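Local coordinates for UPF0311 protein CA_C3321 (Clostridium acetobutylicum ATCC 824, PDB 3G7G) that is of unknown function but belongs to the UPF0311 family and folds into a closed antiparallel beta-barrel, four copies of which form the assembly, at residues Tyr131-Ala143 against Glu148-Ser158. Numbering follows the deposited sequence.
Sequences YKWMMNHIFVCCA and ENVLLKFYKIS
Val140 and Tyr155 face each other as a hydrogen-bonded pair of the antiparallel hairpin 139-144/150-157. Each backbone N donates to the other's O, and Tyr155 N to Val140 O is the shorter bond at 2.7 Å. Cys142 and Lys153 form the next such pair on one side; on the other, Ile157 N donates to Ile138 O (2.7 Å). Side chains alternate between two faces.

On one face Cys141 has SG anti to its backbone N (chi1 174°). This puts the sulfur over the centre of the Phe154 ring, 4.2 Å from the centroid and 11° off the normal, a sulfur-aromatic contact. Leu152 CD2 touches the same sulfur and lies 3.4 Å from Ala143 CB, a tight contact. Further along, Lys156 CB lies 3.7 Å from Phe139 CE1. CG of Lys156 is anti to the backbone N (chi1 -173°), which sends the chain over His137; CD makes a CH-pi contact over one face of the ring. The bend at chi3 comes after CD.

On the other face Cys142 SG meets Tyr155 CE2 obliquely at 3.9 Å. Ile157 CD1 packs on Val140 CG2.

These last two barrel strands lie between neighbours. Strand 117-126 pairs with 139-144, and strand 11-30 with 150-157, closing the barrel. Phe154 stacks on Phe15. A second subunit packs on the Val140 face at Val140, which meets Val140 of that subunit, and at Ile157, which meets its Met9.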
ATOM      1  N   TYR A 131     -10.904  22.017   1.123  1.00 27.66           N
ATOM      2  CA  TYR A 131     -10.541  20.864   0.266  1.00 28.17           C
ATOM      3  C   TYR A 131     -10.573  19.494   0.962  1.00 27.95           C
ATOM      4  O   TYR A 131     -10.105  18.499   0.364  1.00 27.74           O
ATOM      5  CB  TYR A 131      -9.154  21.095  -0.365  1.00 27.64           C
ATOM      6  CG  TYR A 131      -9.133  22.394  -1.127  1.00 28.74           C
ATOM      7  CD1 TYR A 131      -9.720  22.491  -2.387  1.00 27.29           C
ATOM      8  CD2 TYR A 131      -8.578  23.544  -0.565  1.00 25.80           C
ATOM      9  CE1 TYR A 131      -9.740  23.689  -3.063  1.00 28.15           C
ATOM     10  CE2 TYR A 131      -8.613  24.728  -1.220  1.00 26.65           C
ATOM     11  CZ  TYR A 131      -9.190  24.792  -2.470  1.00 27.23           C
ATOM     12  OH  TYR A 131      -9.188  25.973  -3.131  1.00 30.23           O
ATOM     13  N   LYS A 132     -11.168  19.398   2.158  1.00 27.49           N
ATOM     14  CA  LYS A 132     -11.172  18.105   2.849  1.00 27.72           C
ATOM     15  C   LYS A 132     -12.051  17.029   2.138  1.00 27.87           C
ATOM     16  O   LYS A 132     -11.824  15.807   2.305  1.00 25.49           O
ATOM     17  CB  LYS A 132     -11.481  18.257   4.337  1.00 27.77           C
ATOM     18  CG  LYS A 132     -10.293  18.828   5.136  1.00 28.10           C
ATOM     19  CD  LYS A 132      -9.121  17.823   5.294  1.00 25.52           C
ATOM     20  CE  LYS A 132      -7.926  18.489   5.937  1.00 27.47           C
ATOM     21  NZ  LYS A 132      -6.798  17.564   6.395  1.00 25.18           N
ATOM     22  N   TRP A 133     -13.008  17.496   1.328  1.00 27.70           N
ATOM     23  CA  TRP A 133     -13.843  16.629   0.521  1.00 27.89           C
ATOM     24  C   TRP A 133     -13.025  15.750  -0.430  1.00 27.73           C
ATOM     25  O   TRP A 133     -13.466  14.667  -0.788  1.00 27.87           O
ATOM     26  CB  TRP A 133     -14.863  17.443  -0.277  1.00 29.15           C
ATOM     27  CG  TRP A 133     -14.284  18.357  -1.330  1.00 30.59           C
ATOM     28  CD1 TRP A 133     -13.894  19.674  -1.172  1.00 31.03           C
ATOM     29  CD2 TRP A 133     -14.059  18.043  -2.709  1.00 31.35           C
ATOM     30  NE1 TRP A 133     -13.404  20.172  -2.368  1.00 29.56           N
ATOM     31  CE2 TRP A 133     -13.504  19.199  -3.325  1.00 30.66           C
ATOM     32  CE3 TRP A 133     -14.243  16.885  -3.484  1.00 31.29           C
ATOM     33  CZ2 TRP A 133     -13.148  19.227  -4.683  1.00 31.75           C
ATOM     34  CZ3 TRP A 133     -13.889  16.923  -4.834  1.00 30.72           C
ATOM     35  CH2 TRP A 133     -13.356  18.080  -5.416  1.00 31.15           C
ATOM     36  N   MET A 134     -11.821  16.202  -0.789  1.00 27.03           N
ATOM     37  CA  MET A 134     -10.956  15.462  -1.686  1.00 25.64           C
ATOM     38  C   MET A 134     -10.415  14.231  -0.982  1.00 25.28           C
ATOM     39  O   MET A 134      -9.975  13.274  -1.629  1.00 24.51           O
ATOM     40  CB  MET A 134      -9.806  16.338  -2.213  1.00 26.09           C
ATOM     41  CG  MET A 134     -10.256  17.559  -3.023  1.00 24.86           C
ATOM     42  SD  MET A 134      -8.921  18.497  -3.811  1.00 20.61           S
ATOM     43  CE  MET A 134      -8.636  17.390  -5.149  1.00 27.82           C
ATOM     44  N   MET A 135     -10.407  14.260   0.348  1.00 25.28           N
ATOM     45  CA  MET A 135     -10.015  13.088   1.129  1.00 24.66           C
ATOM     46  C   MET A 135     -11.217  12.164   1.439  1.00 25.87           C
ATOM     47  O   MET A 135     -11.055  11.073   1.990  1.00 25.64           O
ATOM     48  CB  MET A 135      -9.259  13.514   2.404  1.00 25.98           C
ATOM     49  CG  MET A 135      -8.017  14.444   2.167  1.00 22.42           C
ATOM     50  SD  MET A 135      -7.107  14.860   3.689  1.00 20.23           S
ATOM     51  CE  MET A 135      -6.457  13.256   4.087  1.00 22.24           C
ATOM     52  N   ASN A 136     -12.421  12.559   1.049  1.00 26.16           N
ATOM     53  CA  ASN A 136     -13.595  11.798   1.455  1.00 26.47           C
ATOM     54  C   ASN A 136     -14.494  11.404   0.312  1.00 26.19           C
ATOM     55  O   ASN A 136     -15.682  11.118   0.493  1.00 26.19           O
ATOM     56  CB  ASN A 136     -14.336  12.579   2.546  1.00 27.05           C
ATOM     57  CG  ASN A 136     -13.561  12.614   3.841  1.00 29.09           C
ATOM     58  OD1 ASN A 136     -13.481  11.616   4.557  1.00 36.01           O
ATOM     59  ND2 ASN A 136     -12.950  13.732   4.127  1.00 33.64           N
ATOM     60  N   HIS A 137     -13.898  11.345  -0.871  1.00 26.29           N
ATOM     61  CA  HIS A 137     -14.544  10.796  -2.046  1.00 25.85           C
ATOM     62  C   HIS A 137     -13.577   9.877  -2.793  1.00 25.27           C
ATOM     63  O   HIS A 137     -12.326   9.967  -2.630  1.00 25.45           O
ATOM     64  CB  HIS A 137     -14.960  11.894  -2.989  1.00 26.59           C
ATOM     65  CG  HIS A 137     -16.038  12.764  -2.458  1.00 28.49           C
ATOM     66  ND1 HIS A 137     -17.352  12.646  -2.859  1.00 32.58           N
ATOM     67  CD2 HIS A 137     -16.005  13.761  -1.546  1.00 30.03           C
ATOM     68  CE1 HIS A 137     -18.075  13.555  -2.230  1.00 33.00           C
ATOM     69  NE2 HIS A 137     -17.284  14.238  -1.421  1.00 32.74           N
ATOM     70  N   ILE A 138     -14.170   8.993  -3.598  1.00 23.98           N
ATOM     71  CA  ILE A 138     -13.429   8.204  -4.593  1.00 24.94           C
ATOM     72  C   ILE A 138     -13.379   8.967  -5.922  1.00 24.43           C
ATOM     73  O   ILE A 138     -14.348   9.641  -6.343  1.00 25.99           O
ATOM     74  CB  ILE A 138     -13.986   6.753  -4.761  1.00 23.45           C
ATOM     75  CG1 ILE A 138     -13.865   5.969  -3.449  1.00 24.25           C
ATOM     76  CG2 ILE A 138     -13.269   5.984  -5.899  1.00 23.51           C
ATOM     77  CD1 ILE A 138     -12.527   5.791  -2.942  1.00 23.42           C
ATOM     78  N   PHE A 139     -12.231   8.853  -6.566  1.00 24.89           N
ATOM     79  CA  PHE A 139     -11.932   9.540  -7.813  1.00 25.16           C
ATOM     80  C   PHE A 139     -11.319   8.590  -8.836  1.00 26.12           C
ATOM     81  O   PHE A 139     -10.654   7.604  -8.496  1.00 26.02           O
ATOM     82  CB  PHE A 139     -10.874  10.627  -7.584  1.00 24.67           C
ATOM     83  CG  PHE A 139     -11.336  11.774  -6.750  1.00 23.89           C
ATOM     84  CD1 PHE A 139     -11.717  12.964  -7.340  1.00 23.33           C
ATOM     85  CD2 PHE A 139     -11.354  11.671  -5.381  1.00 21.51           C
ATOM     86  CE1 PHE A 139     -12.111  14.022  -6.578  1.00 23.19           C
ATOM     87  CE2 PHE A 139     -11.751  12.725  -4.602  1.00 22.26           C
ATOM     88  CZ  PHE A 139     -12.150  13.900  -5.205  1.00 24.19           C
ATOM     89  N   VAL A 140     -11.543   8.927 -10.094  1.00 26.80           N
ATOM     90  CA  VAL A 140     -10.958   8.240 -11.219  1.00 27.64           C
ATOM     91  C   VAL A 140     -10.319   9.292 -12.105  1.00 28.47           C
ATOM     92  O   VAL A 140     -10.877  10.383 -12.297  1.00 27.72           O
ATOM     93  CB  VAL A 140     -12.016   7.490 -12.053  1.00 27.80           C
ATOM     94  CG1 VAL A 140     -11.388   6.962 -13.312  1.00 28.93           C
ATOM     95  CG2 VAL A 140     -12.625   6.352 -11.277  1.00 25.59           C
ATOM     96  N   CYS A 141      -9.160   8.947 -12.647  1.00 29.97           N
ATOM     97  CA  CYS A 141      -8.435   9.820 -13.554  1.00 31.10           C
ATOM     98  C   CYS A 141      -8.278   9.174 -14.953  1.00 31.50           C
ATOM     99  O   CYS A 141      -7.872   8.025 -15.085  1.00 29.47           O
ATOM    100  CB  CYS A 141      -7.094  10.144 -12.902  1.00 31.04           C
ATOM    101  SG  CYS A 141      -5.923  11.060 -13.859  1.00 35.24           S
ATOM    102  N   CYS A 142      -8.685   9.909 -15.987  1.00 32.97           N
ATOM    103  CA  CYS A 142      -8.497   9.509 -17.382  1.00 33.85           C
ATOM    104  C   CYS A 142      -7.345  10.292 -17.956  1.00 34.30           C
ATOM    105  O   CYS A 142      -7.372  11.515 -17.936  1.00 33.37           O
ATOM    106  CB  CYS A 142      -9.758   9.808 -18.200  1.00 34.19           C
ATOM    107  SG  CYS A 142     -11.155   8.782 -17.689  1.00 34.89           S
ATOM    108  N   ALA A 143      -6.338   9.592 -18.469  1.00 35.69           N
ATOM    109  CA  ALA A 143      -5.127  10.234 -18.920  1.00 37.44           C
ATOM    110  C   ALA A 143      -4.895   9.907 -20.381  1.00 38.84           C
ATOM    111  O   ALA A 143      -5.450   8.927 -20.895  1.00 38.13           O
ATOM    112  CB  ALA A 143      -3.944   9.797 -18.085  1.00 37.09           C
ATOM    113  N   GLU A 148       3.904  15.556 -26.328  1.00 53.59           N
ATOM    114  CA  GLU A 148       4.317  16.824 -25.720  1.00 53.33           C
ATOM    115  C   GLU A 148       3.865  17.022 -24.258  1.00 52.92           C
ATOM    116  O   GLU A 148       4.357  17.933 -23.587  1.00 53.19           O
ATOM    117  CB  GLU A 148       3.847  18.013 -26.583  1.00 54.06           C
ATOM    118  CG  GLU A 148       4.998  18.748 -27.313  1.00 54.88           C
ATOM    119  CD  GLU A 148       4.576  19.341 -28.660  1.00 54.89           C
ATOM    120  OE1 GLU A 148       5.196  18.968 -29.686  1.00 56.15           O
ATOM    121  OE2 GLU A 148       3.631  20.166 -28.691  1.00 56.21           O
ATOM    122  N   ASN A 149       2.953  16.178 -23.771  1.00 51.72           N
ATOM    123  CA  ASN A 149       2.451  16.255 -22.399  1.00 50.59           C
ATOM    124  C   ASN A 149       1.702  14.997 -21.981  1.00 49.51           C
ATOM    125  O   ASN A 149       1.447  14.133 -22.810  1.00 49.49           O
ATOM    126  CB  ASN A 149       1.491  17.430 -22.281  1.00 51.12           C
ATOM    127  CG  ASN A 149       2.194  18.745 -22.386  1.00 52.97           C
ATOM    128  OD1 ASN A 149       3.142  19.010 -21.630  1.00 54.92           O
ATOM    129  ND2 ASN A 149       1.776  19.573 -23.348  1.00 54.53           N
ATOM    130  N   VAL A 150       1.342  14.897 -20.697  1.00 47.41           N
ATOM    131  CA  VAL A 150       0.243  14.014 -20.314  1.00 45.58           C
ATOM    132  C   VAL A 150      -0.917  14.878 -19.833  1.00 43.53           C
ATOM    133  O   VAL A 150      -0.722  15.819 -19.078  1.00 43.15           O
ATOM    134  CB  VAL A 150       0.661  12.898 -19.320  1.00 45.85           C
ATOM    135  CG1 VAL A 150       1.410  13.440 -18.130  1.00 47.03           C
ATOM    136  CG2 VAL A 150      -0.556  12.071 -18.869  1.00 45.71           C
ATOM    137  N   LEU A 151      -2.105  14.599 -20.357  1.00 41.57           N
ATOM    138  CA  LEU A 151      -3.342  15.282 -19.973  1.00 40.25           C
ATOM    139  C   LEU A 151      -4.058  14.371 -19.000  1.00 38.46           C
ATOM    140  O   LEU A 151      -4.337  13.224 -19.331  1.00 37.89           O
ATOM    141  CB  LEU A 151      -4.242  15.533 -21.195  1.00 40.24           C
ATOM    142  CG  LEU A 151      -5.604  16.203 -20.933  1.00 41.69           C
ATOM    143  CD1 LEU A 151      -5.423  17.580 -20.266  1.00 41.50           C
ATOM    144  CD2 LEU A 151      -6.491  16.339 -22.223  1.00 41.25           C
ATOM    145  N   LEU A 152      -4.331  14.871 -17.802  1.00 36.41           N
ATOM    146  CA  LEU A 152      -5.080  14.135 -16.795  1.00 35.36           C
ATOM    147  C   LEU A 152      -6.382  14.834 -16.541  1.00 34.01           C
ATOM    148  O   LEU A 152      -6.382  16.017 -16.282  1.00 34.87           O
ATOM    149  CB  LEU A 152      -4.295  14.085 -15.496  1.00 35.50           C
ATOM    150  CG  LEU A 152      -2.868  13.569 -15.603  1.00 35.99           C
ATOM    151  CD1 LEU A 152      -2.085  14.011 -14.364  1.00 33.95           C
ATOM    152  CD2 LEU A 152      -2.904  12.059 -15.786  1.00 36.05           C
ATOM    153  N   LYS A 153      -7.487  14.119 -16.650  1.00 32.55           N
ATOM    154  CA  LYS A 153      -8.805  14.620 -16.280  1.00 31.98           C
ATOM    155  C   LYS A 153      -9.298  13.855 -15.059  1.00 30.32           C
ATOM    156  O   LYS A 153      -9.334  12.626 -15.074  1.00 29.51           O
ATOM    157  CB  LYS A 153      -9.797  14.448 -17.429  1.00 32.33           C
ATOM    158  CG  LYS A 153      -9.729  15.566 -18.434  1.00 34.99           C
ATOM    159  CD  LYS A 153     -10.210  15.154 -19.851  1.00 35.55           C
ATOM    160  CE  LYS A 153     -10.638  16.405 -20.647  1.00 37.12           C
ATOM    161  NZ  LYS A 153     -10.560  16.279 -22.142  1.00 39.60           N
ATOM    162  N   PHE A 154      -9.674  14.584 -14.011  1.00 28.61           N
ATOM    163  CA  PHE A 154      -9.967  13.995 -12.721  1.00 27.91           C
ATOM    164  C   PHE A 154     -11.476  13.988 -12.525  1.00 27.78           C
ATOM    165  O   PHE A 154     -12.143  14.988 -12.785  1.00 25.25           O
ATOM    166  CB  PHE A 154      -9.299  14.781 -11.604  1.00 27.27           C
ATOM    167  CG  PHE A 154      -7.834  14.527 -11.467  1.00 26.44           C
ATOM    168  CD1 PHE A 154      -7.360  13.661 -10.495  1.00 27.85           C
ATOM    169  CD2 PHE A 154      -6.926  15.170 -12.283  1.00 26.35           C
ATOM    170  CE1 PHE A 154      -5.976  13.423 -10.365  1.00 26.99           C
ATOM    171  CE2 PHE A 154      -5.581  14.960 -12.154  1.00 25.12           C
ATOM    172  CZ  PHE A 154      -5.098  14.079 -11.191  1.00 27.09           C
ATOM    173  N   TYR A 155     -12.010  12.848 -12.075  1.00 27.76           N
ATOM    174  CA  TYR A 155     -13.452  12.688 -11.886  1.00 28.42           C
ATOM    175  C   TYR A 155     -13.779  12.249 -10.475  1.00 28.57           C
ATOM    176  O   TYR A 155     -13.216  11.294  -9.956  1.00 27.10           O
ATOM    177  CB  TYR A 155     -14.003  11.675 -12.864  1.00 29.28           C
ATOM    178  CG  TYR A 155     -13.890  12.085 -14.309  1.00 30.10           C
ATOM    179  CD1 TYR A 155     -14.891  12.816 -14.920  1.00 30.53           C
ATOM    180  CD2 TYR A 155     -12.792  11.733 -15.053  1.00 29.88           C
ATOM    181  CE1 TYR A 155     -14.792  13.182 -16.260  1.00 31.57           C
ATOM    182  CE2 TYR A 155     -12.676  12.085 -16.361  1.00 30.79           C
ATOM    183  CZ  TYR A 155     -13.676  12.795 -16.969  1.00 32.10           C
ATOM    184  OH  TYR A 155     -13.528  13.137 -18.287  1.00 32.52           O
ATOM    185  N   LYS A 156     -14.684  12.971  -9.838  1.00 28.93           N
ATOM    186  CA  LYS A 156     -15.168  12.589  -8.537  1.00 29.29           C
ATOM    187  C   LYS A 156     -16.321  11.632  -8.737  1.00 28.81           C
ATOM    188  O   LYS A 156     -17.238  11.924  -9.486  1.00 29.54           O
ATOM    189  CB  LYS A 156     -15.624  13.839  -7.796  1.00 28.94           C
ATOM    190  CG  LYS A 156     -15.998  13.635  -6.368  1.00 29.85           C
ATOM    191  CD  LYS A 156     -17.088  14.650  -5.979  1.00 31.76           C
ATOM    192  CE  LYS A 156     -18.458  14.149  -6.498  1.00 33.26           C
ATOM    193  NZ  LYS A 156     -19.560  15.144  -6.358  1.00 37.87           N
ATOM    194  N   ILE A 157     -16.276  10.479  -8.081  1.00 29.71           N
ATOM    195  CA  ILE A 157     -17.380   9.521  -8.135  1.00 29.88           C
ATOM    196  C   ILE A 157     -18.385   9.958  -7.081  1.00 30.60           C
ATOM    197  O   ILE A 157     -18.052  10.114  -5.894  1.00 28.21           O
ATOM    198  CB  ILE A 157     -16.904   8.061  -7.888  1.00 29.77           C
ATOM    199  CG1 ILE A 157     -15.874   7.637  -8.952  1.00 28.25           C
ATOM    200  CG2 ILE A 157     -18.075   7.068  -7.763  1.00 29.65           C
ATOM    201  CD1 ILE A 157     -16.353   7.666 -10.364  1.00 27.79           C
ATOM    202  N   SER A 158     -19.615  10.164  -7.551  1.00 31.75           N
ATOM    203  CA  SER A 158     -20.727  10.542  -6.707  1.00 33.18           C
ATOM    204  C   SER A 158     -21.403   9.294  -6.146  1.00 34.52           C
ATOM    205  O   SER A 158     -22.001   9.376  -5.059  1.00 36.82           O
ATOM    206  CB  SER A 158     -21.757  11.358  -7.501  1.00 33.42           C
ATOM    207  OG  SER A 158     -21.120  12.270  -8.384  1.00 33.19           O
TER